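Local coordinates for protein enterotoxin-like toxin X (Staphylococcus aureus, PDB 5U75) that acts as a secreted superantigen-family immune evasion factor that inhibits phagocytosis and killing by human neutrophils through sialic acid-dependent binding of their surface glycoproteins, at residues E67-V72 and T155-K160; I83-E88 and I146-I151. One frame throughout, in Å; residues are numbered along the deposited sequence.

Contact 1: residues E67-V72 and T155-K160; sequences EGTYTV and TFELVK
Thr69 and Thr71 alternate with Leu158 and Lys160 in a parallel main-chain ladder between 67-72 and 155-160. The bonds alternate between the two strands: Thr69 N gives to Phe156 O, Leu158 N to Thr69 O, Thr71 N to Leu158 O and Lys160 N to Thr71 O. That from Leu158 N to Thr69 O is 2.9 Å long and almost straight, 177° at the hydrogen. A weak bond of 3.4 Å from Phe156 N to Glu67 O comes before them.

Ring contacts occupy the face bearing Tyr70, Leu158 and Lys160. The Phe156 ring folds back over the partner strand because CG sits between its own N and carbonyl carbon (chi1 55°). One ring face thus lies flat on Gly68, whose CA is 3.5 Å from the ring centroid and 10° off the normal, a CH-pi contact; His103 meets the same ring edge-to-face. Tyr70 presents an edge to Leu158, with CD1 3.9 Å from CB, and its OH rests 3.4 Å from Lys160 CD. The Lys160 chain bends on beyond the tyrosine, and its NZ forms a salt bridge with Asp164.

On the other face a water joins Thr69 OG1 and Thr71 OG1 and donates to Leu158 O (2.8 Å), which therefore holds two donors. In this central parallel pair of the beta-grasp sheet, apolar contacts and the Lys160 chain thus close the buried face with its two rings, while water meets threonine hydroxyls and a ladder carbonyl on the other.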
loop_
_atom_site.group_PDB
_atom_site.type_symbol
_atom_site.label_atom_id
_atom_site.label_comp_id
_atom_site.label_asym_id
_atom_site.label_seq_id
_atom_site.Cartn_x
_atom_site.Cartn_y
_atom_site.Cartn_z
ATOM N N GLU A 67 -1.311 9.457 -1.505
ATOM C CA GLU A 67 -0.888 10.839 -1.283
ATOM C C GLU A 67 -0.237 10.915 0.096
ATOM O O GLU A 67 -0.912 10.810 1.109
ATOM C CB GLU A 67 -2.099 11.775 -1.370
ATOM C CG GLU A 67 -2.828 11.697 -2.706
ATOM C CD GLU A 67 -3.988 12.668 -2.794
ATOM O OE1 GLU A 67 -5.068 12.256 -3.268
ATOM O OE2 GLU A 67 -3.823 13.838 -2.377
ATOM N N GLY A 68 1.080 11.069 0.132
ATOM C CA GLY A 68 1.776 11.045 1.405
ATOM C C GLY A 68 3.246 11.289 1.303
ATOM O O GLY A 68 3.757 11.717 0.258
ATOM N N THR A 69 3.921 10.980 2.405
ATOM C CA THR A 69 5.341 11.178 2.542
ATOM C C THR A 69 6.041 9.928 3.085
ATOM O O THR A 69 5.488 9.179 3.902
ATOM C CB THR A 69 5.638 12.366 3.495
ATOM O OG1 THR A 69 4.982 12.159 4.737
ATOM C CG2 THR A 69 5.129 13.671 2.891
ATOM N N TYR A 70 7.250 9.735 2.585
ATOM C CA TYR A 70 8.186 8.716 3.028
ATOM C C TYR A 70 9.460 9.485 3.390
ATOM O O TYR A 70 10.112 10.047 2.521
ATOM C CB TYR A 70 8.463 7.717 1.906
ATOM C CG TYR A 70 9.428 6.603 2.242
ATOM C CD1 TYR A 70 9.297 5.866 3.422
ATOM C CD2 TYR A 70 10.455 6.252 1.370
ATOM C CE1 TYR A 70 10.173 4.836 3.727
ATOM C CE2 TYR A 70 11.321 5.215 1.670
ATOM C CZ TYR A 70 11.152 4.504 2.844
ATOM O OH TYR A 70 12.012 3.489 3.137
ATOM N N THR A 71 9.784 9.522 4.676
ATOM C CA THR A 71 10.873 10.375 5.167
ATOM C C THR A 71 11.988 9.452 5.609
ATOM O O THR A 71 11.763 8.634 6.487
ATOM C CB THR A 71 10.386 11.260 6.326
ATOM O OG1 THR A 71 9.286 12.059 5.892
ATOM C CG2 THR A 71 11.508 12.213 6.812
ATOM N N VAL A 72 13.164 9.570 4.991
ATOM C CA VAL A 72 14.304 8.708 5.299
ATOM C C VAL A 72 15.396 9.558 5.931
ATOM O O VAL A 72 15.855 10.537 5.323
ATOM C CB VAL A 72 14.855 8.002 4.056
ATOM C CG1 VAL A 72 15.996 7.067 4.429
ATOM C CG2 VAL A 72 13.742 7.201 3.362
ATOM N N THR A 155 -3.739 7.919 2.313
ATOM C CA THR A 155 -2.726 8.822 2.789
ATOM C C THR A 155 -1.686 8.074 3.601
ATOM O O THR A 155 -1.935 6.955 4.063
ATOM C CB THR A 155 -3.355 9.955 3.624
ATOM O OG1 THR A 155 -4.184 9.409 4.655
ATOM C CG2 THR A 155 -4.198 10.849 2.739
ATOM N N PHE A 156 -0.509 8.668 3.766
ATOM C CA PHE A 156 0.503 8.024 4.593
ATOM C C PHE A 156 1.580 8.979 5.034
ATOM O O PHE A 156 1.887 9.934 4.313
ATOM C CB PHE A 156 1.193 6.863 3.839
ATOM C CG PHE A 156 1.792 7.252 2.517
ATOM C CD1 PHE A 156 0.998 7.360 1.377
ATOM C CD2 PHE A 156 3.149 7.479 2.396
ATOM C CE1 PHE A 156 1.551 7.722 0.156
ATOM C CE2 PHE A 156 3.716 7.829 1.176
ATOM C CZ PHE A 156 2.912 7.949 0.044
ATOM N N GLU A 157 2.170 8.679 6.192
ATOM C CA GLU A 157 3.345 9.388 6.709
ATOM C C GLU A 157 4.265 8.320 7.255
ATOM O O GLU A 157 4.109 7.891 8.405
ATOM C CB GLU A 157 2.959 10.352 7.833
ATOM C CG GLU A 157 1.802 11.268 7.504
ATOM C CD GLU A 157 1.380 12.125 8.681
ATOM O OE1 GLU A 157 1.709 11.761 9.832
ATOM O OE2 GLU A 157 0.715 13.153 8.451
ATOM N N LEU A 158 5.198 7.868 6.425
ATOM C CA LEU A 158 6.077 6.787 6.768
ATOM C C LEU A 158 7.488 7.316 7.004
ATOM O O LEU A 158 7.929 8.280 6.351
ATOM C CB LEU A 158 6.067 5.753 5.656
ATOM C CG LEU A 158 4.678 5.163 5.352
ATOM C CD1 LEU A 158 4.834 4.086 4.289
ATOM C CD2 LEU A 158 4.005 4.604 6.600
ATOM N N VAL A 159 8.177 6.663 7.937
ATOM C CA VAL A 159 9.506 7.071 8.366
ATOM C C VAL A 159 10.437 5.859 8.378
ATOM O O VAL A 159 10.075 4.798 8.892
ATOM C CB VAL A 159 9.434 7.720 9.772
ATOM C CG1 VAL A 159 10.834 7.945 10.349
ATOM C CG2 VAL A 159 8.663 9.026 9.704
ATOM N N LYS A 160 11.611 6.012 7.773
ATOM C CA LYS A 160 12.700 5.075 7.927
ATOM C C LYS A 160 13.863 5.861 8.571
ATOM O O LYS A 160 14.429 6.750 7.960
ATOM C CB LYS A 160 13.090 4.455 6.601
ATOM C CG LYS A 160 14.014 3.256 6.778
ATOM C CD LYS A 160 14.092 2.395 5.529
ATOM C CE LYS A 160 15.064 2.961 4.513
ATOM N NZ LYS A 160 16.493 2.692 4.851
HETATM O O HOH W 1 6.832 10.905 6.364
HETATM O O HOH W 2 2.380 13.199 4.615
#

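Contact 2: residues I83-E88 and I146-I151; sequences ITLNKE and INTDDI
The carboxylate of Asp149 and the amide of Asn147 are the flat side-chain groups that border 83-88. Asp149 directs OD1 to the aliphatic end of Lys87, 3.8 Å from CE, and the side chains run past each other at a slant. The charges stop short of a salt bridge, with Lys87 NZ 4.3 Å from Asp149 OD1. A water spans the rest, accepting from NZ and donating to OD2, while NZ also bonds to the carbonyl of Glu59. With CG anti to N (chi1 -171°), the Asn147 amide is placed so that OD1 accepts from Asp149 N at 2.9 Å, closing an Asx turn.

The turn starts the short 3-10 segment 148-150, which links strand 145-147 to strand 151-160 in the beta-grasp domain. It meets the chain where strand 75-86 ends and runs on toward strand 89-91, the antiparallel partner of 145-147.

Thr148, buried, carries the polar join. Its OG1 donates to Asn86 O at 2.7 Å, approaching with a C=O...O angle of 127°. Its N donates to Glu88 O at 2.9 Å, nearly straight at 174°. One residue thus grips carbonyls two positions apart, and the Asn147 CA-H also points at Glu88 O. The remaining branch of Thr148 is apolar: CG2 packs 3.9 Å from Leu85 CD1, and Leu85 also touches Leu95 of helix 92-104. Ile146, just before the turn, lies against Leu92, a residue of the glycan pocket.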
loop_
_atom_site.group_PDB
_atom_site.type_symbol
_atom_site.label_atom_id
_atom_site.label_comp_id
_atom_site.label_asym_id
_atom_site.label_seq_id
_atom_site.Cartn_x
_atom_site.Cartn_y
_atom_site.Cartn_z
ATOM N N ILE A 83 -3.391 3.327 -7.631
ATOM C CA ILE A 83 -3.848 1.991 -7.964
ATOM C C ILE A 83 -5.165 2.082 -8.712
ATOM O O ILE A 83 -6.053 2.838 -8.346
ATOM C CB ILE A 83 -3.892 1.046 -6.746
ATOM C CG1 ILE A 83 -4.911 1.508 -5.693
ATOM C CG2 ILE A 83 -2.477 0.930 -6.158
ATOM C CD1 ILE A 83 -5.003 0.603 -4.482
ATOM N N THR A 84 -5.254 1.316 -9.790
ATOM C CA THR A 84 -6.419 1.317 -10.662
ATOM C C THR A 84 -7.105 -0.030 -10.491
ATOM O O THR A 84 -6.517 -1.068 -10.811
ATOM C CB THR A 84 -6.019 1.566 -12.128
ATOM O OG1 THR A 84 -5.311 2.813 -12.236
ATOM C CG2 THR A 84 -7.263 1.636 -13.017
ATOM N N LEU A 85 -8.349 -0.002 -9.996
ATOM C CA LEU A 85 -9.066 -1.213 -9.604
ATOM C C LEU A 85 -10.458 -1.271 -10.211
ATOM O O LEU A 85 -11.058 -0.236 -10.504
ATOM C CB LEU A 85 -9.232 -1.274 -8.082
ATOM C CG LEU A 85 -8.002 -1.081 -7.189
ATOM C CD1 LEU A 85 -8.458 -1.077 -5.740
ATOM C CD2 LEU A 85 -6.993 -2.180 -7.434
ATOM N N ASN A 86 -10.983 -2.477 -10.348
ATOM C CA ASN A 86 -12.404 -2.638 -10.671
ATOM C C ASN A 86 -13.289 -2.223 -9.498
ATOM O O ASN A 86 -12.896 -2.391 -8.330
ATOM C CB ASN A 86 -12.697 -4.076 -11.095
ATOM C CG ASN A 86 -12.041 -4.418 -12.424
ATOM O OD1 ASN A 86 -11.699 -3.534 -13.204
ATOM N ND2 ASN A 86 -11.852 -5.698 -12.674
ATOM N N LYS A 87 -14.440 -1.630 -9.831
ATOM C CA LYS A 87 -15.512 -1.368 -8.867
ATOM C C LYS A 87 -16.115 -2.683 -8.405
ATOM O O LYS A 87 -16.769 -3.394 -9.175
ATOM C CB LYS A 87 -16.612 -0.481 -9.463
ATOM C CG LYS A 87 -16.237 0.977 -9.580
ATOM C CD LYS A 87 -17.335 1.769 -10.277
ATOM C CE LYS A 87 -16.874 3.172 -10.627
ATOM N NZ LYS A 87 -18.016 3.928 -11.234
ATOM N N GLU A 88 -15.877 -3.036 -7.149
ATOM C CA GLU A 88 -16.409 -4.272 -6.584
ATOM C C GLU A 88 -16.118 -4.303 -5.111
ATOM O O GLU A 88 -15.298 -3.518 -4.628
ATOM C CB GLU A 88 -15.786 -5.528 -7.226
ATOM C CG GLU A 88 -14.295 -5.641 -7.066
ATOM C CD GLU A 88 -13.691 -6.813 -7.832
ATOM O OE1 GLU A 88 -14.420 -7.710 -8.307
ATOM O OE2 GLU A 88 -12.468 -6.843 -7.954
ATOM N N ILE A 146 -14.828 -4.343 1.713
ATOM C CA ILE A 146 -14.704 -2.944 1.304
ATOM C C ILE A 146 -15.067 -2.812 -0.178
ATOM O O ILE A 146 -14.478 -3.480 -1.042
ATOM C CB ILE A 146 -13.246 -2.448 1.499
ATOM C CG1 ILE A 146 -12.876 -2.488 2.996
ATOM C CG2 ILE A 146 -13.065 -1.038 0.930
ATOM C CD1 ILE A 146 -11.410 -2.304 3.298
ATOM N N ASN A 147 -16.022 -1.931 -0.471
ATOM C CA ASN A 147 -16.351 -1.602 -1.847
ATOM C C ASN A 147 -15.302 -0.613 -2.316
ATOM O O ASN A 147 -15.128 0.460 -1.715
ATOM C CB ASN A 147 -17.759 -1.020 -1.937
ATOM C CG ASN A 147 -18.245 -0.868 -3.370
ATOM O OD1 ASN A 147 -17.482 -0.509 -4.269
ATOM N ND2 ASN A 147 -19.530 -1.111 -3.581
ATOM N N THR A 148 -14.577 -0.958 -3.377
ATOM C CA THR A 148 -13.501 -0.076 -3.876
ATOM C C THR A 148 -14.027 1.304 -4.302
ATOM O O THR A 148 -13.287 2.262 -4.314
ATOM C CB THR A 148 -12.741 -0.704 -5.073
ATOM O OG1 THR A 148 -13.669 -0.974 -6.120
ATOM C CG2 THR A 148 -12.065 -1.983 -4.677
ATOM N N ASP A 149 -15.309 1.389 -4.663
ATOM C CA ASP A 149 -15.936 2.657 -4.997
ATOM C C ASP A 149 -16.223 3.548 -3.759
ATOM O O ASP A 149 -16.650 4.701 -3.903
ATOM C CB ASP A 149 -17.218 2.394 -5.785
ATOM C CG ASP A 149 -17.818 3.657 -6.372
ATOM O OD1 ASP A 149 -17.089 4.394 -7.050
ATOM O OD2 ASP A 149 -19.009 3.923 -6.119
ATOM N N ASP A 150 -15.971 3.017 -2.557
ATOM C CA ASP A 150 -16.087 3.770 -1.319
ATOM C C ASP A 150 -14.800 4.494 -0.946
ATOM O O ASP A 150 -14.809 5.308 -0.020
ATOM C CB ASP A 150 -16.477 2.836 -0.153
ATOM C CG ASP A 150 -16.910 3.593 1.108
ATOM O OD1 ASP A 150 -17.616 4.617 0.967
ATOM O OD2 ASP A 150 -16.514 3.165 2.230
ATOM N N ILE A 151 -13.704 4.210 -1.649
ATOM C CA ILE A 151 -12.396 4.723 -1.253
ATOM C C ILE A 151 -12.168 6.103 -1.845
ATOM O O ILE A 151 -12.316 6.300 -3.051
ATOM C CB ILE A 151 -11.271 3.787 -1.683
ATOM C CG1 ILE A 151 -11.505 2.413 -1.070
ATOM C CG2 ILE A 151 -9.921 4.362 -1.274
ATOM C CD1 ILE A 151 -10.661 1.331 -1.681
HETATM O O HOH W 3 -19.956 4.009 -9.042
#

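Along the chain the segments come in the order 67-72, 83-88, 146-151, 155-160, with the pairing of contact 2 enclosed by that of contact 1. Their centres are 23 Å apart, on opposite sides of the chain's centre, yet both belong to the same beta-grasp domain. Contact 1 lies within the five-stranded mixed sheet. Contact 2 ties the end of 75-86, one of its two outer strands, to the turn between 145-147 and 151-160. Helix 92-104 falls between the segments of contact 2. Segment 146-151 directly follows the inferred sialic acid-binding motif, 129-145, with the Ile146 side chain about 7 Å from bound sialic acid; contact 2 thus probably joins the sheet's end to the chain leaving the glycan-binding region.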